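Local coordinates for 4-phosphoerythronate dehydrogenase (Lactobacillus jensenii, PDB 4PRK), which probably interconverts pyruvate and D-lactate with NAD as coenzyme, as a member of the D-isomer specific 2-hydroxyacid dehydrogenase family, at residues 311-316 against 323-328; 10-15 against 306-311; 219-224 against 241-246. All blocks are in the same frame, centred on the assembly; numbering follows the deposited sequence.

In the fold
The three contacts illustrate local packing within each domain of a two-domain dehydrogenase. Contacts 1 and 2 share Ser311 on helix 301-319, which follows the last strand of the coenzyme domain in sequence yet packs into the domain built around the N-terminal sheet. Their centres are 15 Å apart, and they touch where Phe326 CE2 lies 3.7 Å from Ile310 CG2. Contact 3 belongs to the NAD-binding domain, on the opposite side of the chain's centre, with its centre 42 Å from that of contact 1 and 38 Å from that of contact 2. In this family the active site lies in the cleft between the two domains.

Contact 1: 311-316 against 323-328; sequences SLRDTI and RAHFVV
Asp314 and Arg313, neighbours on helix 301-319, bind the loop Arg323-Phe326 through its backbone. The carboxylate of Asp314 takes two successive amides: His325 N reaches OD1 at 2.8 Å in a nearly straight bond (171°) from above the carboxylate plane, while Phe326 N meets Asp314 OD2 at 2.9 Å on its syn side, with a more bent approach. A first torsion of -83° sets Asp314 CG beside its own backbone N and brings both oxygens up to the loop. Arg313 NH2 adds a salt bridge to Asp314 OD1, 3.1 Å away on the anti side, and a hydrogen bond to Arg323 O at 3.0 Å. Both partners lie near the guanidinium plane, which limits its rotation. The domain is of the flavodoxin-like kind, a parallel sheet flanked by helices, and the tail held here runs on beside strand 94-96, where Val328 bonds to Val95. Two van der Waals approaches complete the contact. Ala324 CB packs 3.4 Å from Asp314 CG, and His325 NE2 sits over the centre of the Arg313 guanidinium face, 3.6 Å from Arg313 CZ, the two planes tilted by 29°. His325 also packs on Ile178 of the second subunit.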
loop_
_atom_site.group_PDB
_atom_site.type_symbol
_atom_site.label_atom_id
_atom_site.label_comp_id
_atom_site.label_asym_id
_atom_site.label_seq_id
_atom_site.Cartn_x
_atom_site.Cartn_y
_atom_site.Cartn_z
ATOM N N SER A 311 1.066 -7.517 -29.932
ATOM C CA SER A 311 1.443 -7.509 -31.336
ATOM C C SER A 311 0.255 -7.928 -32.272
ATOM O O SER A 311 -0.127 -7.196 -33.212
ATOM C CB SER A 311 2.663 -8.406 -31.519
ATOM O OG SER A 311 2.421 -9.752 -31.141
ATOM N N LEU A 312 -0.358 -9.067 -31.954
ATOM C CA LEU A 312 -1.507 -9.599 -32.708
ATOM C C LEU A 312 -2.552 -8.486 -32.943
ATOM O O LEU A 312 -3.006 -8.295 -34.066
ATOM C CB LEU A 312 -2.162 -10.796 -31.916
ATOM C CG LEU A 312 -3.450 -11.446 -32.486
ATOM C CD1 LEU A 312 -3.141 -12.011 -33.874
ATOM C CD2 LEU A 312 -4.097 -12.531 -31.613
ATOM N N ARG A 313 -2.915 -7.789 -31.858
ATOM C CA ARG A 313 -3.895 -6.721 -31.850
ATOM C C ARG A 313 -3.482 -5.548 -32.756
ATOM O O ARG A 313 -4.278 -5.117 -33.583
ATOM C CB ARG A 313 -4.183 -6.233 -30.414
ATOM C CG ARG A 313 -5.557 -5.597 -30.252
ATOM C CD ARG A 313 -5.499 -4.164 -29.714
ATOM N NE ARG A 313 -4.806 -3.275 -30.657
ATOM C CZ ARG A 313 -5.349 -2.288 -31.378
ATOM N NH1 ARG A 313 -6.629 -1.977 -31.275
ATOM N NH2 ARG A 313 -4.577 -1.587 -32.200
ATOM N N ASP A 314 -2.263 -5.030 -32.630
ATOM C CA ASP A 314 -1.797 -4.000 -33.589
ATOM C C ASP A 314 -1.740 -4.572 -34.994
ATOM O O ASP A 314 -1.999 -3.856 -35.943
ATOM C CB ASP A 314 -0.397 -3.441 -33.267
ATOM C CG ASP A 314 -0.420 -2.325 -32.222
ATOM O OD1 ASP A 314 -1.512 -1.956 -31.733
ATOM O OD2 ASP A 314 0.675 -1.813 -31.886
ATOM N N THR A 315 -1.382 -5.855 -35.119
ATOM C CA THR A 315 -1.189 -6.464 -36.422
ATOM C C THR A 315 -2.509 -6.604 -37.166
ATOM O O THR A 315 -2.579 -6.232 -38.338
ATOM C CB THR A 315 -0.439 -7.784 -36.291
ATOM O OG1 THR A 315 0.835 -7.482 -35.726
ATOM C CG2 THR A 315 -0.248 -8.483 -37.673
ATOM N N ILE A 316 -3.542 -7.108 -36.470
ATOM C CA ILE A 316 -4.924 -7.143 -36.990
ATOM C C ILE A 316 -5.441 -5.735 -37.378
ATOM O O ILE A 316 -6.119 -5.568 -38.414
ATOM C CB ILE A 316 -5.916 -7.814 -35.980
ATOM C CG1 ILE A 316 -5.639 -9.326 -35.912
ATOM C CG2 ILE A 316 -7.389 -7.536 -36.342
ATOM C CD1 ILE A 316 -6.664 -10.153 -35.165
ATOM N N ARG A 323 -5.671 1.967 -36.521
ATOM C CA ARG A 323 -4.444 2.402 -35.848
ATOM C C ARG A 323 -3.803 1.325 -34.933
ATOM O O ARG A 323 -4.511 0.562 -34.249
ATOM C CB ARG A 323 -4.694 3.673 -35.032
ATOM C CG ARG A 323 -3.461 4.569 -34.927
ATOM C CD ARG A 323 -3.206 5.362 -36.213
ATOM N NE ARG A 323 -4.237 6.380 -36.449
ATOM C CZ ARG A 323 -4.331 7.545 -35.803
ATOM N NH1 ARG A 323 -3.454 7.877 -34.864
ATOM N NH2 ARG A 323 -5.319 8.391 -36.096
ATOM N N ALA A 324 -2.463 1.291 -34.948
ATOM C CA ALA A 324 -1.640 0.467 -34.056
ATOM C C ALA A 324 -1.157 1.349 -32.897
ATOM O O ALA A 324 -0.971 2.564 -33.070
ATOM C CB ALA A 324 -0.450 -0.116 -34.815
ATOM N N HIS A 325 -0.984 0.757 -31.715
ATOM C CA HIS A 325 -0.574 1.526 -30.538
ATOM C C HIS A 325 0.941 1.713 -30.489
ATOM O O HIS A 325 1.420 2.690 -29.888
ATOM C CB HIS A 325 -1.102 0.898 -29.229
ATOM C CG HIS A 325 -2.597 0.853 -29.140
ATOM N ND1 HIS A 325 -3.391 1.953 -29.381
ATOM C CD2 HIS A 325 -3.445 -0.162 -28.853
ATOM C CE1 HIS A 325 -4.664 1.616 -29.265
ATOM N NE2 HIS A 325 -4.723 0.336 -28.943
ATOM N N PHE A 326 1.677 0.805 -31.149
ATOM C CA PHE A 326 3.119 0.670 -30.984
ATOM C C PHE A 326 3.851 0.497 -32.313
ATOM O O PHE A 326 4.702 -0.374 -32.464
ATOM C CB PHE A 326 3.419 -0.485 -30.025
ATOM C CG PHE A 326 2.686 -0.373 -28.708
ATOM C CD1 PHE A 326 3.012 0.623 -27.805
ATOM C CD2 PHE A 326 1.646 -1.244 -28.390
ATOM C CE1 PHE A 326 2.343 0.743 -26.596
ATOM C CE2 PHE A 326 0.961 -1.124 -27.189
ATOM C CZ PHE A 326 1.312 -0.126 -26.285
ATOM N N VAL A 327 3.518 1.370 -33.260
ATOM C CA VAL A 327 4.361 1.652 -34.445
ATOM C C VAL A 327 5.758 2.170 -34.060
ATOM O O VAL A 327 5.895 2.934 -33.101
ATOM C CB VAL A 327 3.738 2.764 -35.297
ATOM C CG1 VAL A 327 4.560 2.972 -36.576
ATOM C CG2 VAL A 327 2.274 2.442 -35.579
ATOM N N VAL A 328 6.784 1.809 -34.826
ATOM C CA VAL A 328 8.149 2.159 -34.438
ATOM C C VAL A 328 9.013 2.844 -35.521
ATOM O O VAL A 328 8.936 2.507 -36.706
ATOM C CB VAL A 328 8.863 0.901 -33.863
ATOM C CG1 VAL A 328 10.367 0.914 -34.122
ATOM C CG2 VAL A 328 8.582 0.776 -32.365
#

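Contact 2: 10-15 against 306-311; sequences ESERKL and NMIEIS
Glu12 and Leu15 of helix 10-23 meet Ile308 of helix 301-319 in a buried helix-to-helix contact made mainly by carbon atoms. It lies in the flavodoxin-like N-terminal domain, whose first helix, following strand 2-6, is joined here by the last helix of the chain. The nearest CA atoms of the two segments, of Glu12 and Ile308, are 7.5 Å apart, and side chains bridge the interval. Ile308 CG1 is turned anti to its carbonyl carbon (chi1 -76°), and CD1 at its end is pressed against the aliphatic part of Glu12, 3.4 Å from CG. Beyond CG the glutamate runs extended past the isoleucine, OE2 lying 3.6 Å from Ile308 CG1. The charge of OE2 is answered by a salt bridge to Arg76, so the stem packs on Ile308 while the carboxylate, though also beside the isoleucine, finds its charged partner in Arg76. Replacing Glu12 with alanine is likely to leave Arg76 without this carboxylate partner and to open a gap beside Ile308 CD1. Next to Glu12, Ser11 OG bonds to Asp137 of the third subunit, placing the contact just behind a subunit interface. Leu15 adds a slighter touch, its CD1 4.4 Å from Ile308 CD1.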
loop_
_atom_site.group_PDB
_atom_site.type_symbol
_atom_site.label_atom_id
_atom_site.label_comp_id
_atom_site.label_asym_id
_atom_site.label_seq_id
_atom_site.Cartn_x
_atom_site.Cartn_y
_atom_site.Cartn_z
ATOM N N GLU A 10 7.965 -22.313 -26.456
ATOM C CA GLU A 10 7.137 -23.342 -25.880
ATOM C C GLU A 10 5.937 -22.766 -25.038
ATOM O O GLU A 10 4.804 -23.221 -25.123
ATOM C CB GLU A 10 8.062 -24.163 -24.998
ATOM C CG GLU A 10 7.362 -25.237 -24.200
ATOM C CD GLU A 10 8.320 -26.070 -23.382
ATOM O OE1 GLU A 10 9.417 -25.570 -23.060
ATOM O OE2 GLU A 10 7.943 -27.225 -23.048
ATOM N N SER A 11 6.205 -21.750 -24.233
ATOM C CA SER A 11 5.189 -21.097 -23.449
ATOM C C SER A 11 4.232 -20.433 -24.420
ATOM O O SER A 11 3.014 -20.504 -24.223
ATOM C CB SER A 11 5.836 -20.083 -22.442
ATOM O OG SER A 11 6.627 -20.772 -21.437
ATOM N N GLU A 12 4.746 -19.795 -25.480
ATOM C CA GLU A 12 3.856 -19.194 -26.456
ATOM C C GLU A 12 2.896 -20.243 -27.070
ATOM O O GLU A 12 1.712 -19.966 -27.227
ATOM C CB GLU A 12 4.627 -18.464 -27.534
ATOM C CG GLU A 12 5.158 -17.091 -27.136
ATOM C CD GLU A 12 5.996 -16.438 -28.216
ATOM O OE1 GLU A 12 6.900 -17.080 -28.737
ATOM O OE2 GLU A 12 5.749 -15.290 -28.565
ATOM N N ARG A 13 3.395 -21.444 -27.361
ATOM C CA ARG A 13 2.578 -22.516 -27.993
ATOM C C ARG A 13 1.351 -22.872 -27.167
ATOM O O ARG A 13 0.205 -22.980 -27.671
ATOM C CB ARG A 13 3.426 -23.780 -28.173
ATOM C CG ARG A 13 4.486 -23.657 -29.264
ATOM C CD ARG A 13 5.371 -24.904 -29.376
ATOM N NE ARG A 13 6.369 -24.732 -30.435
ATOM C CZ ARG A 13 6.114 -24.835 -31.740
ATOM N NH1 ARG A 13 4.884 -25.107 -32.165
ATOM N NH2 ARG A 13 7.083 -24.644 -32.633
ATOM N N LYS A 14 1.623 -23.031 -25.883
ATOM C CA LYS A 14 0.613 -23.323 -24.913
ATOM C C LYS A 14 -0.522 -22.362 -24.880
ATOM O O LYS A 14 -1.588 -22.775 -24.531
ATOM C CB LYS A 14 1.241 -23.467 -23.525
ATOM C CG LYS A 14 2.002 -24.789 -23.416
ATOM C CD LYS A 14 2.533 -25.049 -22.017
ATOM C CE LYS A 14 2.681 -26.544 -21.700
ATOM N NZ LYS A 14 3.816 -27.213 -22.371
ATOM N N LEU A 15 -0.346 -21.093 -25.224
ATOM C CA LEU A 15 -1.485 -20.120 -25.178
ATOM C C LEU A 15 -2.266 -20.076 -26.470
ATOM O O LEU A 15 -3.280 -19.415 -26.562
ATOM C CB LEU A 15 -0.995 -18.696 -24.941
ATOM C CG LEU A 15 -0.133 -18.463 -23.705
ATOM C CD1 LEU A 15 0.340 -17.023 -23.685
ATOM C CD2 LEU A 15 -0.921 -18.811 -22.446
ATOM N N ASN A 306 1.125 -11.246 -23.285
ATOM C CA ASN A 306 1.107 -9.896 -23.794
ATOM C C ASN A 306 1.949 -9.747 -25.021
ATOM O O ASN A 306 1.544 -9.059 -25.950
ATOM C CB ASN A 306 1.485 -8.881 -22.726
ATOM C CG ASN A 306 0.369 -8.691 -21.719
ATOM O OD1 ASN A 306 -0.759 -9.218 -21.894
ATOM N ND2 ASN A 306 0.654 -7.966 -20.638
ATOM N N MET A 307 3.063 -10.443 -25.077
ATOM C CA MET A 307 3.894 -10.380 -26.255
ATOM C C MET A 307 3.156 -10.862 -27.501
ATOM O O MET A 307 3.339 -10.302 -28.587
ATOM C CB MET A 307 5.184 -11.174 -26.061
ATOM C CG MET A 307 6.188 -10.464 -25.149
ATOM S SD MET A 307 7.711 -11.402 -24.834
ATOM C CE MET A 307 7.819 -11.376 -23.053
ATOM N N ILE A 308 2.325 -11.885 -27.345
ATOM C CA ILE A 308 1.478 -12.366 -28.431
ATOM C C ILE A 308 0.298 -11.428 -28.647
ATOM O O ILE A 308 0.090 -10.924 -29.767
ATOM C CB ILE A 308 1.000 -13.786 -28.116
ATOM C CG1 ILE A 308 2.148 -14.765 -28.363
ATOM C CG2 ILE A 308 -0.197 -14.159 -28.965
ATOM C CD1 ILE A 308 1.947 -16.103 -27.696
ATOM N N GLU A 309 -0.471 -11.152 -27.592
ATOM C CA GLU A 309 -1.738 -10.480 -27.804
ATOM C C GLU A 309 -1.630 -8.984 -28.151
ATOM O O GLU A 309 -2.505 -8.447 -28.884
ATOM C CB GLU A 309 -2.715 -10.727 -26.649
ATOM C CG GLU A 309 -3.049 -12.199 -26.549
ATOM C CD GLU A 309 -4.142 -12.496 -25.550
ATOM O OE1 GLU A 309 -4.682 -11.553 -24.907
ATOM O OE2 GLU A 309 -4.464 -13.710 -25.446
ATOM N N ILE A 310 -0.576 -8.313 -27.661
ATOM C CA ILE A 310 -0.377 -6.915 -28.022
ATOM C C ILE A 310 0.084 -6.740 -29.490
ATOM O O ILE A 310 -0.471 -5.901 -30.208
ATOM C CB ILE A 310 0.569 -6.173 -27.048
ATOM C CG1 ILE A 310 -0.127 -6.066 -25.655
ATOM C CG2 ILE A 310 0.895 -4.782 -27.596
ATOM C CD1 ILE A 310 0.723 -5.476 -24.535
ATOM N N SER A 311 1.066 -7.517 -29.932
ATOM C CA SER A 311 1.443 -7.509 -31.336
ATOM C C SER A 311 0.255 -7.928 -32.272
ATOM O O SER A 311 -0.127 -7.196 -33.212
ATOM C CB SER A 311 2.663 -8.406 -31.519
ATOM O OG SER A 311 2.421 -9.752 -31.141
#

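Contact 3: 219-224 against 241-246; sequences KQFAEM and TAALIE
Phe221 of helix 218-223 drives its ring against Ala243 and Leu244 of helix 241-250, and the close packing of the pair is concentrated there. The far end of the ring does most of the touching: CZ lies 3.5 Å from Leu244 CA and 3.6 Å from Leu244 CB, and CE2 is 3.6 Å from Leu244 N, so the ring touches the helix backbone as much as side chains. Leu244 CD1 is met by both Phe221 CZ (3.7 Å) and CE1. With its first torsion at -72°, Phe221 CG stands beside the backbone N, and the ring spans the interval between segments 219-224 and 241-246, whose nearest CA atoms, of Phe221 and Leu244, are 7.5 Å apart. These helices are the links of two consecutive beta-alpha-beta crossovers in the Rossmann-fold NAD-binding domain, joining strand 201-204 to 229-232 and that strand to 255-258. On the inner side Leu244 also packs on Ala256 and Leu258 of strand 255-258, while Phe221 is backed by Ile216 and Ile253. The outer side is looser. Ala243 is partly exposed, and its CB meets the ring at 3.9 Å, from Phe221 CD2. Farther out, Ala222 and Ala242 are exposed, and Glu246 forms a salt bridge with Lys250 on its own helix.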
loop_
_atom_site.group_PDB
_atom_site.type_symbol
_atom_site.label_atom_id
_atom_site.label_comp_id
_atom_site.label_asym_id
_atom_site.label_seq_id
_atom_site.Cartn_x
_atom_site.Cartn_y
_atom_site.Cartn_z
ATOM N N LYS A 219 34.676 3.348 -9.695
ATOM C CA LYS A 219 34.460 4.589 -8.930
ATOM C C LYS A 219 33.072 4.531 -8.257
ATOM O O LYS A 219 32.945 4.874 -7.086
ATOM C CB LYS A 219 34.632 5.824 -9.839
ATOM C CG LYS A 219 34.140 7.150 -9.277
ATOM C CD LYS A 219 34.884 7.576 -7.994
ATOM C CE LYS A 219 34.348 8.880 -7.412
ATOM N NZ LYS A 219 34.076 9.864 -8.500
ATOM N N GLN A 220 32.066 3.981 -8.949
ATOM C CA GLN A 220 30.704 3.942 -8.381
ATOM C C GLN A 220 30.550 2.924 -7.226
ATOM O O GLN A 220 29.945 3.223 -6.200
ATOM C CB GLN A 220 29.682 3.755 -9.492
ATOM C CG GLN A 220 29.578 4.937 -10.448
ATOM C CD GLN A 220 30.805 5.078 -11.353
ATOM O OE1 GLN A 220 31.482 4.100 -11.670
ATOM N NE2 GLN A 220 31.099 6.300 -11.751
ATOM N N PHE A 221 31.139 1.750 -7.357
ATOM C CA PHE A 221 31.231 0.810 -6.224
ATOM C C PHE A 221 31.923 1.440 -5.017
ATOM O O PHE A 221 31.483 1.302 -3.840
ATOM C CB PHE A 221 31.965 -0.478 -6.649
ATOM C CG PHE A 221 31.135 -1.389 -7.591
ATOM C CD1 PHE A 221 29.971 -2.028 -7.142
ATOM C CD2 PHE A 221 31.473 -1.528 -8.928
ATOM C CE1 PHE A 221 29.201 -2.824 -8.013
ATOM C CE2 PHE A 221 30.705 -2.318 -9.802
ATOM C CZ PHE A 221 29.577 -2.981 -9.351
ATOM N N ALA A 222 32.999 2.173 -5.272
ATOM C CA ALA A 222 33.681 2.783 -4.147
ATOM C C ALA A 222 32.747 3.767 -3.429
ATOM O O ALA A 222 32.871 3.945 -2.241
ATOM C CB ALA A 222 34.943 3.487 -4.599
ATOM N N GLU A 223 31.827 4.395 -4.148
ATOM C CA GLU A 223 30.914 5.371 -3.547
ATOM C C GLU A 223 29.774 4.726 -2.748
ATOM O O GLU A 223 29.172 5.383 -1.926
ATOM C CB GLU A 223 30.330 6.288 -4.627
ATOM C CG GLU A 223 31.357 7.251 -5.249
ATOM C CD GLU A 223 30.867 7.953 -6.524
ATOM O OE1 GLU A 223 30.929 7.329 -7.616
ATOM O OE2 GLU A 223 30.452 9.146 -6.450
ATOM N N MET A 224 29.437 3.466 -3.026
ATOM C CA MET A 224 28.273 2.833 -2.415
ATOM C C MET A 224 28.571 2.442 -0.975
ATOM O O MET A 224 29.739 2.361 -0.565
ATOM C CB MET A 224 27.940 1.549 -3.148
ATOM C CG MET A 224 27.313 1.749 -4.499
ATOM S SD MET A 224 27.291 0.170 -5.348
ATOM C CE MET A 224 27.328 0.757 -7.033
ATOM N N THR A 241 31.575 -5.707 -15.010
ATOM C CA THR A 241 31.622 -6.945 -14.278
ATOM C C THR A 241 32.857 -7.245 -13.468
ATOM O O THR A 241 32.775 -7.800 -12.365
ATOM C CB THR A 241 31.435 -8.103 -15.220
ATOM O OG1 THR A 241 30.281 -7.848 -16.036
ATOM C CG2 THR A 241 31.277 -9.416 -14.411
ATOM N N ALA A 242 34.003 -6.918 -14.020
ATOM C CA ALA A 242 35.286 -7.025 -13.319
ATOM C C ALA A 242 35.227 -6.238 -12.026
ATOM O O ALA A 242 35.601 -6.739 -10.950
ATOM C CB ALA A 242 36.424 -6.475 -14.220
ATOM N N ALA A 243 34.783 -4.986 -12.135
ATOM C CA ALA A 243 34.699 -4.091 -10.952
ATOM C C ALA A 243 33.677 -4.610 -9.969
ATOM O O ALA A 243 33.870 -4.428 -8.769
ATOM C CB ALA A 243 34.330 -2.666 -11.329
ATOM N N LEU A 244 32.615 -5.251 -10.484
ATOM C CA LEU A 244 31.579 -5.854 -9.641
ATOM C C LEU A 244 32.193 -6.995 -8.809
ATOM O O LEU A 244 32.070 -7.038 -7.574
ATOM C CB LEU A 244 30.399 -6.341 -10.515
ATOM C CG LEU A 244 29.355 -7.249 -9.836
ATOM C CD1 LEU A 244 28.775 -6.570 -8.631
ATOM C CD2 LEU A 244 28.208 -7.678 -10.729
ATOM N N ILE A 245 32.889 -7.896 -9.500
ATOM C CA ILE A 245 33.506 -9.063 -8.881
ATOM C C ILE A 245 34.510 -8.658 -7.787
ATOM O O ILE A 245 34.488 -9.154 -6.672
ATOM C CB ILE A 245 34.188 -9.909 -9.983
ATOM C CG1 ILE A 245 33.125 -10.696 -10.749
ATOM C CG2 ILE A 245 35.164 -10.875 -9.382
ATOM C CD1 ILE A 245 33.640 -11.507 -11.905
ATOM N N GLU A 246 35.380 -7.729 -8.140
ATOM C CA GLU A 246 36.338 -7.169 -7.223
ATOM C C GLU A 246 35.682 -6.533 -5.994
ATOM O O GLU A 246 36.080 -6.748 -4.852
ATOM C CB GLU A 246 37.102 -6.123 -8.009
ATOM C CG GLU A 246 38.258 -5.539 -7.264
ATOM C CD GLU A 246 39.140 -4.674 -8.155
ATOM O OE1 GLU A 246 39.120 -4.876 -9.406
ATOM O OE2 GLU A 246 39.858 -3.815 -7.585
#